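Local coordinates for protein arylsulfatase (Pseudoalteromonas sp. MB47, PDB 7AJ0) that probably removes sulfate groups from fucoidan, a sulfated algal polysaccharide, acting as an exo-type sulfatase that assembles into a hexamer, at residues Ile240-Arg245 with Pro279-Ala284; Tyr399-Asp404 with Lys497-Thr502; Thr446-Pro449 with Asp454-Phe457. All coordinates share one frame; numbering follows the deposited sequence.

Interaction 1. Residues Ile240-Arg245 with Pro279-Ala284; sequences IDQVLR and PKYKGA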
loop_
_atom_site.group_PDB
_atom_site.type_symbol
_atom_site.label_atom_id
_atom_site.label_comp_id
_atom_site.label_asym_id
_atom_site.label_seq_id
_atom_site.Cartn_x
_atom_site.Cartn_y
_atom_site.Cartn_z
ATOM N N ILE A 240 -39.927 3.695 16.325
ATOM C CA ILE A 240 -40.047 4.785 15.359
ATOM C C ILE A 240 -40.685 4.301 14.063
ATOM O O ILE A 240 -41.580 4.957 13.517
ATOM C CB ILE A 240 -38.665 5.424 15.124
ATOM C CG1 ILE A 240 -38.801 6.766 14.405
ATOM C CG2 ILE A 240 -37.756 4.492 14.324
ATOM C CD1 ILE A 240 -37.504 7.551 14.355
ATOM N N ASP A 241 -40.255 3.146 13.554
ATOM C CA ASP A 241 -40.785 2.657 12.286
ATOM C C ASP A 241 -42.144 1.985 12.433
ATOM O O ASP A 241 -42.857 1.839 11.434
ATOM C CB ASP A 241 -39.788 1.694 11.637
ATOM C CG ASP A 241 -38.799 2.408 10.732
ATOM O OD1 ASP A 241 -39.242 3.010 9.730
ATOM O OD2 ASP A 241 -37.584 2.389 11.030
ATOM N N GLN A 242 -42.517 1.574 13.647
ATOM C CA GLN A 242 -43.884 1.122 13.881
ATOM C C GLN A 242 -44.848 2.302 13.894
ATOM O O GLN A 242 -45.981 2.198 13.408
ATOM C CB GLN A 242 -43.969 0.354 15.199
ATOM C CG GLN A 242 -43.092 -0.885 15.261
ATOM C CD GLN A 242 -43.478 -1.930 14.233
ATOM O OE1 GLN A 242 -44.615 -2.405 14.208
ATOM N NE2 GLN A 242 -42.531 -2.291 13.372
ATOM N N VAL A 243 -44.411 3.436 14.446
ATOM C CA VAL A 243 -45.248 4.630 14.464
ATOM C C VAL A 243 -45.436 5.170 13.054
ATOM O O VAL A 243 -46.540 5.580 12.674
ATOM C CB VAL A 243 -44.635 5.690 15.397
ATOM C CG1 VAL A 243 -45.389 7.004 15.282
ATOM C CG2 VAL A 243 -44.636 5.186 16.828
ATOM N N LEU A 244 -44.366 5.185 12.257
ATOM C CA LEU A 244 -44.486 5.629 10.872
ATOM C C LEU A 244 -45.418 4.715 10.090
ATOM O O LEU A 244 -46.249 5.184 9.305
ATOM C CB LEU A 244 -43.108 5.674 10.215
ATOM C CG LEU A 244 -42.104 6.654 10.819
ATOM C CD1 LEU A 244 -40.724 6.442 10.215
ATOM C CD2 LEU A 244 -42.559 8.086 10.612
ATOM N N ARG A 245 -45.288 3.403 10.287
ATOM C CA ARG A 245 -46.193 2.459 9.639
ATOM C C ARG A 245 -47.641 2.785 9.979
ATOM O O ARG A 245 -48.503 2.834 9.094
ATOM C CB ARG A 245 -45.836 1.032 10.064
ATOM C CG ARG A 245 -46.629 -0.077 9.385
ATOM C CD ARG A 245 -47.966 -0.368 10.067
ATOM N NE ARG A 245 -47.900 -0.280 11.523
ATOM C CZ ARG A 245 -47.272 -1.150 12.307
ATOM N NH1 ARG A 245 -46.639 -2.189 11.782
ATOM N NH2 ARG A 245 -47.271 -0.973 13.620
ATOM N N PRO A 279 -38.831 -4.112 19.907
ATOM C CA PRO A 279 -38.542 -5.307 20.723
ATOM C C PRO A 279 -38.986 -6.616 20.093
ATOM O O PRO A 279 -38.305 -7.637 20.254
ATOM C CB PRO A 279 -39.304 -5.020 22.026
ATOM C CG PRO A 279 -39.305 -3.527 22.128
ATOM C CD PRO A 279 -39.404 -3.013 20.709
ATOM N N LYS A 280 -40.117 -6.613 19.385
ATOM C CA LYS A 280 -40.564 -7.806 18.676
ATOM C C LYS A 280 -39.448 -8.443 17.859
ATOM O O LYS A 280 -39.379 -9.672 17.738
ATOM C CB LYS A 280 -41.728 -7.448 17.746
ATOM C CG LYS A 280 -43.093 -7.420 18.392
ATOM C CD LYS A 280 -44.046 -6.464 17.663
ATOM C CE LYS A 280 -43.891 -6.517 16.145
ATOM N NZ LYS A 280 -44.887 -5.637 15.457
ATOM N N TYR A 281 -38.571 -7.626 17.278
ATOM C CA TYR A 281 -37.627 -8.086 16.270
ATOM C C TYR A 281 -36.230 -8.347 16.813
ATOM O O TYR A 281 -35.318 -8.623 16.026
ATOM C CB TYR A 281 -37.551 -7.068 15.130
ATOM C CG TYR A 281 -38.857 -6.899 14.396
ATOM C CD1 TYR A 281 -39.340 -7.903 13.571
ATOM C CD2 TYR A 281 -39.609 -5.741 14.532
ATOM C CE1 TYR A 281 -40.534 -7.760 12.900
ATOM C CE2 TYR A 281 -40.805 -5.588 13.865
ATOM C CZ TYR A 281 -41.261 -6.602 13.050
ATOM O OH TYR A 281 -42.451 -6.454 12.383
ATOM N N LYS A 282 -36.031 -8.276 18.124
ATOM C CA LYS A 282 -34.719 -8.577 18.684
ATOM C C LYS A 282 -34.424 -10.063 18.491
ATOM O O LYS A 282 -35.156 -10.920 18.998
ATOM C CB LYS A 282 -34.657 -8.191 20.158
ATOM C CG LYS A 282 -33.252 -8.285 20.746
ATOM C CD LYS A 282 -33.137 -7.582 22.093
ATOM C CE LYS A 282 -33.083 -6.067 21.934
ATOM N NZ LYS A 282 -32.815 -5.376 23.231
ATOM N N GLY A 283 -33.361 -10.366 17.750
ATOM C CA GLY A 283 -33.058 -11.738 17.409
ATOM C C GLY A 283 -33.958 -12.348 16.360
ATOM O O GLY A 283 -33.910 -13.565 16.154
ATOM N N ALA A 284 -34.781 -11.540 15.690
ATOM C CA ALA A 284 -35.674 -12.075 14.667
ATOM C C ALA A 284 -34.907 -12.568 13.447
ATOM O O ALA A 284 -35.326 -13.538 12.805
ATOM C CB ALA A 284 -36.693 -11.012 14.257
HETATM O O HOH W 1 -43.860 -4.275 11.687
#
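Gln242, near the start of helix 240-258, reaches toward Lys280 and Tyr281 and illustrates how one carboxamide can serve two unlike neighbours. This contact lies in the alkaline-phosphatase-like sulfatase fold, between a helix and the loop that leads from strand 262-267 to helix 290-311. The glutamine chain bends at chi2 (-63°); it and the tyrosine side chain come from opposite directions, the amide and ring planes 50° apart. Gln242 NE2 stands at the edge of the ring, near its plane, 3.8 Å from Tyr281 CE2. The lysine arrives on a slanting course, with its own bend at chi3, and Lys280 NZ gives a weak hydrogen bond of 3.5 Å to Gln242 OE1. The same oxygen receives two further weak bonds, from Arg245 NH2 and NH1 one helical turn on, so two cationic side chains share this one oxygen, each by weak bonds. Arg245 is also salt-bridged to Glu304, and the stronger polar tie of the Gln242 amide nitrogen runs to Glu297; both acids belong to helix 290-311, which packs against both segments. A bridging water completes the link, accepting from Gln242 NE2 at 2.9 Å and lying 2.7 Å from Tyr281 OH.

Interaction 2. Residues Tyr399-Asp404 with Lys497-Thr502; sequences YFDGID and KAHIAT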
loop_
_atom_site.group_PDB
_atom_site.type_symbol
_atom_site.label_atom_id
_atom_site.label_comp_id
_atom_site.label_asym_id
_atom_site.label_seq_id
_atom_site.Cartn_x
_atom_site.Cartn_y
_atom_site.Cartn_z
ATOM N N TYR A 399 -33.615 23.716 -15.172
ATOM C CA TYR A 399 -33.331 22.477 -15.881
ATOM C C TYR A 399 -33.710 21.289 -15.006
ATOM O O TYR A 399 -33.389 21.259 -13.814
ATOM C CB TYR A 399 -31.853 22.403 -16.256
ATOM C CG TYR A 399 -31.523 21.343 -17.282
ATOM C CD1 TYR A 399 -31.547 21.635 -18.637
ATOM C CD2 TYR A 399 -31.180 20.056 -16.898
ATOM C CE1 TYR A 399 -31.244 20.677 -19.581
ATOM C CE2 TYR A 399 -30.873 19.089 -17.839
ATOM C CZ TYR A 399 -30.906 19.407 -19.179
ATOM O OH TYR A 399 -30.602 18.458 -20.125
ATOM N N PHE A 400 -34.389 20.312 -15.598
ATOM C CA PHE A 400 -34.843 19.124 -14.885
ATOM C C PHE A 400 -34.125 17.902 -15.435
ATOM O O PHE A 400 -34.164 17.639 -16.642
ATOM C CB PHE A 400 -36.358 18.974 -14.997
ATOM C CG PHE A 400 -37.113 19.916 -14.111
ATOM C CD1 PHE A 400 -37.435 19.554 -12.816
ATOM C CD2 PHE A 400 -37.482 21.171 -14.564
ATOM C CE1 PHE A 400 -38.122 20.419 -11.992
ATOM C CE2 PHE A 400 -38.168 22.041 -13.743
ATOM C CZ PHE A 400 -38.489 21.666 -12.455
ATOM N N ASP A 401 -33.470 17.161 -14.544
ATOM C CA ASP A 401 -32.680 16.001 -14.926
ATOM C C ASP A 401 -33.503 14.727 -15.035
ATOM O O ASP A 401 -33.061 13.775 -15.690
ATOM C CB ASP A 401 -31.556 15.795 -13.907
ATOM C CG ASP A 401 -30.642 16.998 -13.801
ATOM O OD1 ASP A 401 -29.856 17.238 -14.741
ATOM O OD2 ASP A 401 -30.720 17.719 -12.783
ATOM N N GLY A 402 -34.682 14.690 -14.421
ATOM C CA GLY A 402 -35.484 13.487 -14.453
ATOM C C GLY A 402 -36.093 13.239 -15.819
ATOM O O GLY A 402 -36.372 14.162 -16.584
ATOM N N ILE A 403 -36.296 11.959 -16.123
ATOM C CA ILE A 403 -36.894 11.520 -17.376
ATOM C C ILE A 403 -38.108 10.662 -17.053
ATOM O O ILE A 403 -38.041 9.787 -16.182
ATOM C CB ILE A 403 -35.889 10.735 -18.241
ATOM C CG1 ILE A 403 -34.699 11.624 -18.607
ATOM C CG2 ILE A 403 -36.579 10.194 -19.484
ATOM C CD1 ILE A 403 -33.502 10.859 -19.135
ATOM N N ASP A 404 -39.214 10.916 -17.747
ATOM C CA ASP A 404 -40.399 10.079 -17.612
ATOM C C ASP A 404 -40.095 8.673 -18.116
ATOM O O ASP A 404 -39.711 8.493 -19.274
ATOM C CB ASP A 404 -41.558 10.692 -18.395
ATOM C CG ASP A 404 -42.798 9.817 -18.388
ATOM O OD1 ASP A 404 -42.929 8.972 -17.478
ATOM O OD2 ASP A 404 -43.639 9.971 -19.299
ATOM N N LYS A 497 -19.244 17.261 -21.349
ATOM C CA LYS A 497 -19.235 18.672 -21.718
ATOM C C LYS A 497 -20.652 19.218 -21.823
ATOM O O LYS A 497 -20.961 20.285 -21.281
ATOM C CB LYS A 497 -18.490 18.858 -23.041
ATOM C CG LYS A 497 -17.032 18.425 -23.007
ATOM C CD LYS A 497 -16.163 19.433 -22.273
ATOM C CE LYS A 497 -14.689 19.043 -22.329
ATOM N NZ LYS A 497 -14.180 18.954 -23.729
ATOM N N ALA A 498 -21.532 18.494 -22.517
ATOM C CA ALA A 498 -22.906 18.957 -22.672
ATOM C C ALA A 498 -23.602 19.064 -21.322
ATOM O O ALA A 498 -24.329 20.032 -21.062
ATOM C CB ALA A 498 -23.673 18.018 -23.602
ATOM N N HIS A 499 -23.387 18.083 -20.447
ATOM C CA HIS A 499 -24.007 18.113 -19.128
ATOM C C HIS A 499 -23.580 19.353 -18.354
ATOM O O HIS A 499 -24.409 20.033 -17.739
ATOM C CB HIS A 499 -23.640 16.849 -18.354
ATOM C CG HIS A 499 -24.261 16.774 -16.996
ATOM N ND1 HIS A 499 -25.615 16.597 -16.807
ATOM C CD2 HIS A 499 -23.715 16.854 -15.760
ATOM C CE1 HIS A 499 -25.876 16.569 -15.513
ATOM N NE2 HIS A 499 -24.741 16.726 -14.856
ATOM N N ILE A 500 -22.280 19.657 -18.367
ATOM C CA ILE A 500 -21.796 20.854 -17.692
ATOM C C ILE A 500 -22.347 22.104 -18.368
ATOM O O ILE A 500 -22.603 23.116 -17.706
ATOM C CB ILE A 500 -20.255 20.864 -17.661
ATOM C CG1 ILE A 500 -19.715 19.707 -16.814
ATOM C CG2 ILE A 500 -19.736 22.196 -17.134
ATOM C CD1 ILE A 500 -20.083 19.773 -15.348
ATOM N N ALA A 501 -22.548 22.057 -19.688
ATOM C CA ALA A 501 -23.007 23.240 -20.406
ATOM C C ALA A 501 -24.429 23.624 -20.017
ATOM O O ALA A 501 -24.765 24.815 -20.020
ATOM C CB ALA A 501 -22.920 23.011 -21.916
ATOM N N THR A 502 -25.279 22.646 -19.682
ATOM C CA THR A 502 -26.628 22.981 -19.243
ATOM C C THR A 502 -26.595 23.884 -18.015
ATOM O O THR A 502 -27.521 24.671 -17.794
ATOM C CB THR A 502 -27.437 21.721 -18.925
ATOM O OG1 THR A 502 -26.954 21.131 -17.712
ATOM C CG2 THR A 502 -27.339 20.706 -20.054
#
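The close part of this contact is Thr502 set on the ring of Tyr399, a clear case of a CH-pi interaction. Thr502 CB lies over the centre of one face, 4.1 Å from the ring centroid and 13° off its normal, while CG2 reaches the phenol end at 3.9 Å from Tyr399 CZ. With chi1 at 72°, Thr502 OG1 turns back to its own helix and bonds to His499 O at 2.8 Å, leaving CB and the methyl to meet the ring. The second touch is looser: Asp401 OD1 stands at the edge of the imidazole, 4.1 Å from His499 CE1, with the carboxylate and ring planes 49° apart. Lys497, Ala498, Ile500 and Ala501 lie on the outer, solvent-exposed side of helix 489-505, which packs here on the loop before helix 406-409. The polar ends look elsewhere. Tyr399 OH bonds to Glu25, Asp401 OD2 to the amide of Leu114, and His499 NE2 to the indole N-H of Trp424, consistent with an unprotonated NE2. Because Arg117 both salt-bridges Asp401 and hydrogen-bonds Thr502 OG1, the two segments probably owe their polar cohesion to this shared guanidinium, with direct contact left mainly to carbon.

Interaction 3. Residues Thr446-Pro449 with Asp454-Phe457; sequences TAVP and DASF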
loop_
_atom_site.group_PDB
_atom_site.type_symbol
_atom_site.label_atom_id
_atom_site.label_comp_id
_atom_site.label_asym_id
_atom_site.label_seq_id
_atom_site.Cartn_x
_atom_site.Cartn_y
_atom_site.Cartn_z
ATOM N N THR A 446 -9.835 5.488 -0.684
ATOM C CA THR A 446 -10.123 5.263 0.725
ATOM C C THR A 446 -8.879 4.769 1.450
ATOM O O THR A 446 -8.255 3.789 1.028
ATOM C CB THR A 446 -11.264 4.253 0.880
ATOM O OG1 THR A 446 -12.381 4.668 0.083
ATOM C CG2 THR A 446 -11.689 4.147 2.337
ATOM N N ALA A 447 -8.538 5.437 2.553
ATOM C CA ALA A 447 -7.305 5.159 3.277
ATOM C C ALA A 447 -7.461 4.088 4.348
ATOM O O ALA A 447 -6.478 3.419 4.686
ATOM C CB ALA A 447 -6.778 6.445 3.924
ATOM N N VAL A 448 -8.659 3.914 4.896
ATOM C CA VAL A 448 -8.933 2.921 5.927
ATOM C C VAL A 448 -10.055 2.027 5.420
ATOM O O VAL A 448 -11.049 2.537 4.899
ATOM C CB VAL A 448 -9.330 3.562 7.271
ATOM C CG1 VAL A 448 -9.497 2.494 8.341
ATOM C CG2 VAL A 448 -8.301 4.598 7.706
ATOM N N PRO A 449 -9.949 0.703 5.546
ATOM C CA PRO A 449 -11.037 -0.164 5.071
ATOM C C PRO A 449 -12.368 0.196 5.715
ATOM O O PRO A 449 -12.453 0.424 6.923
ATOM C CB PRO A 449 -10.577 -1.572 5.477
ATOM C CG PRO A 449 -9.092 -1.470 5.588
ATOM C CD PRO A 449 -8.814 -0.074 6.082
ATOM N N ASP A 454 -15.408 8.802 5.859
ATOM C CA ASP A 454 -14.657 9.491 6.897
ATOM C C ASP A 454 -13.146 9.441 6.726
ATOM O O ASP A 454 -12.437 10.086 7.506
ATOM C CB ASP A 454 -15.027 8.899 8.267
ATOM C CG ASP A 454 -16.512 9.001 8.561
ATOM O OD1 ASP A 454 -17.083 10.093 8.350
ATOM O OD2 ASP A 454 -17.111 7.993 8.996
ATOM N N ALA A 455 -12.632 8.711 5.742
ATOM C CA ALA A 455 -11.188 8.590 5.570
ATOM C C ALA A 455 -10.850 8.418 4.091
ATOM O O ALA A 455 -10.128 7.499 3.696
ATOM C CB ALA A 455 -10.640 7.430 6.403
ATOM N N SER A 456 -11.356 9.321 3.255
ATOM C CA SER A 456 -11.177 9.229 1.817
ATOM C C SER A 456 -10.627 10.530 1.254
ATOM O O SER A 456 -10.682 11.586 1.890
ATOM C CB SER A 456 -12.500 8.889 1.108
ATOM O OG SER A 456 -12.811 7.516 1.241
ATOM N N PHE A 457 -10.081 10.425 0.043
ATOM C CA PHE A 457 -9.686 11.564 -0.764
ATOM C C PHE A 457 -10.525 11.585 -2.038
ATOM O O PHE A 457 -11.038 10.554 -2.481
ATOM C CB PHE A 457 -8.205 11.509 -1.159
ATOM C CG PHE A 457 -7.287 11.093 -0.052
ATOM C CD1 PHE A 457 -6.916 11.991 0.934
ATOM C CD2 PHE A 457 -6.769 9.811 -0.012
ATOM C CE1 PHE A 457 -6.058 11.611 1.951
ATOM C CE2 PHE A 457 -5.909 9.425 1.000
ATOM C CZ PHE A 457 -5.553 10.328 1.983
#
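Thr446 and Ser456 turn their hydroxyls alike: in each, OG1 or OG lies opposite the carbonyl carbon and beside the backbone nitrogen, with chi1 at -52° in the threonine and -77° in the serine. The two residues face each other as an antiparallel non-hydrogen-bonded pair, with their CA atoms 4.2 Å apart, and these matched torsions bring the oxygens together on one face of the sheet. Thr446 OG1 donates to Ser456 OG at 3.1 Å. The serine oxygen has its stronger partner in Asn452 O, so the serine hydroxyl also links the strand to the connecting loop. The setting is a beta hairpin, and it shows how pairing closes at the mouth of the connecting loop. Beyond the non-hydrogen-bonded pair, Ala447 N bonds to Ala455 O at 2.8 Å. Small apolar groups fill in around this backbone bond: Val448 CG2 rests on Ala455 CB at 3.9 Å, and Ala447 CB approaches Phe457 CE2 obliquely at 4.3 Å. Asp331 accepts from the amide of Asp454 and ties the loop end of the hairpin to the loop after strand 318-324. Two other subunits of the hexamer pack on the hairpin: in the third subunit, Trp466 meets the ring of Phe457 and bonds to Ser456 O while His482 bonds to Asp454 OD1, and Pro449 touches Pro449 of the second subunit. Within its own chain, this two-stranded sheet of 442-446 and 456-460 lies in sequence between strands 437-440 and 466-469, the neighbours that pair in the four-stranded antiparallel sheet.

In the fold
From the N terminus, interaction 1 comes first: it closes a loop of 33 residues that holds the rest of helix 240-258 and strand 262-267, and so ties that helix to the approach to helix 290-311. It is complete before the others begin. Interaction 2 closes a far longer loop, of 92 residues, bringing helix 489-505 back to the segment before helix 406-409. Interaction 3 falls within that span and closes only a four-residue gap at a hairpin. None touches another. Interactions 1 and 2 lie on opposite sides of the chain's centre, their own centres about 41 Å apart, while interaction 3 lies about 33 Å and 31 Å from them, centre to centre.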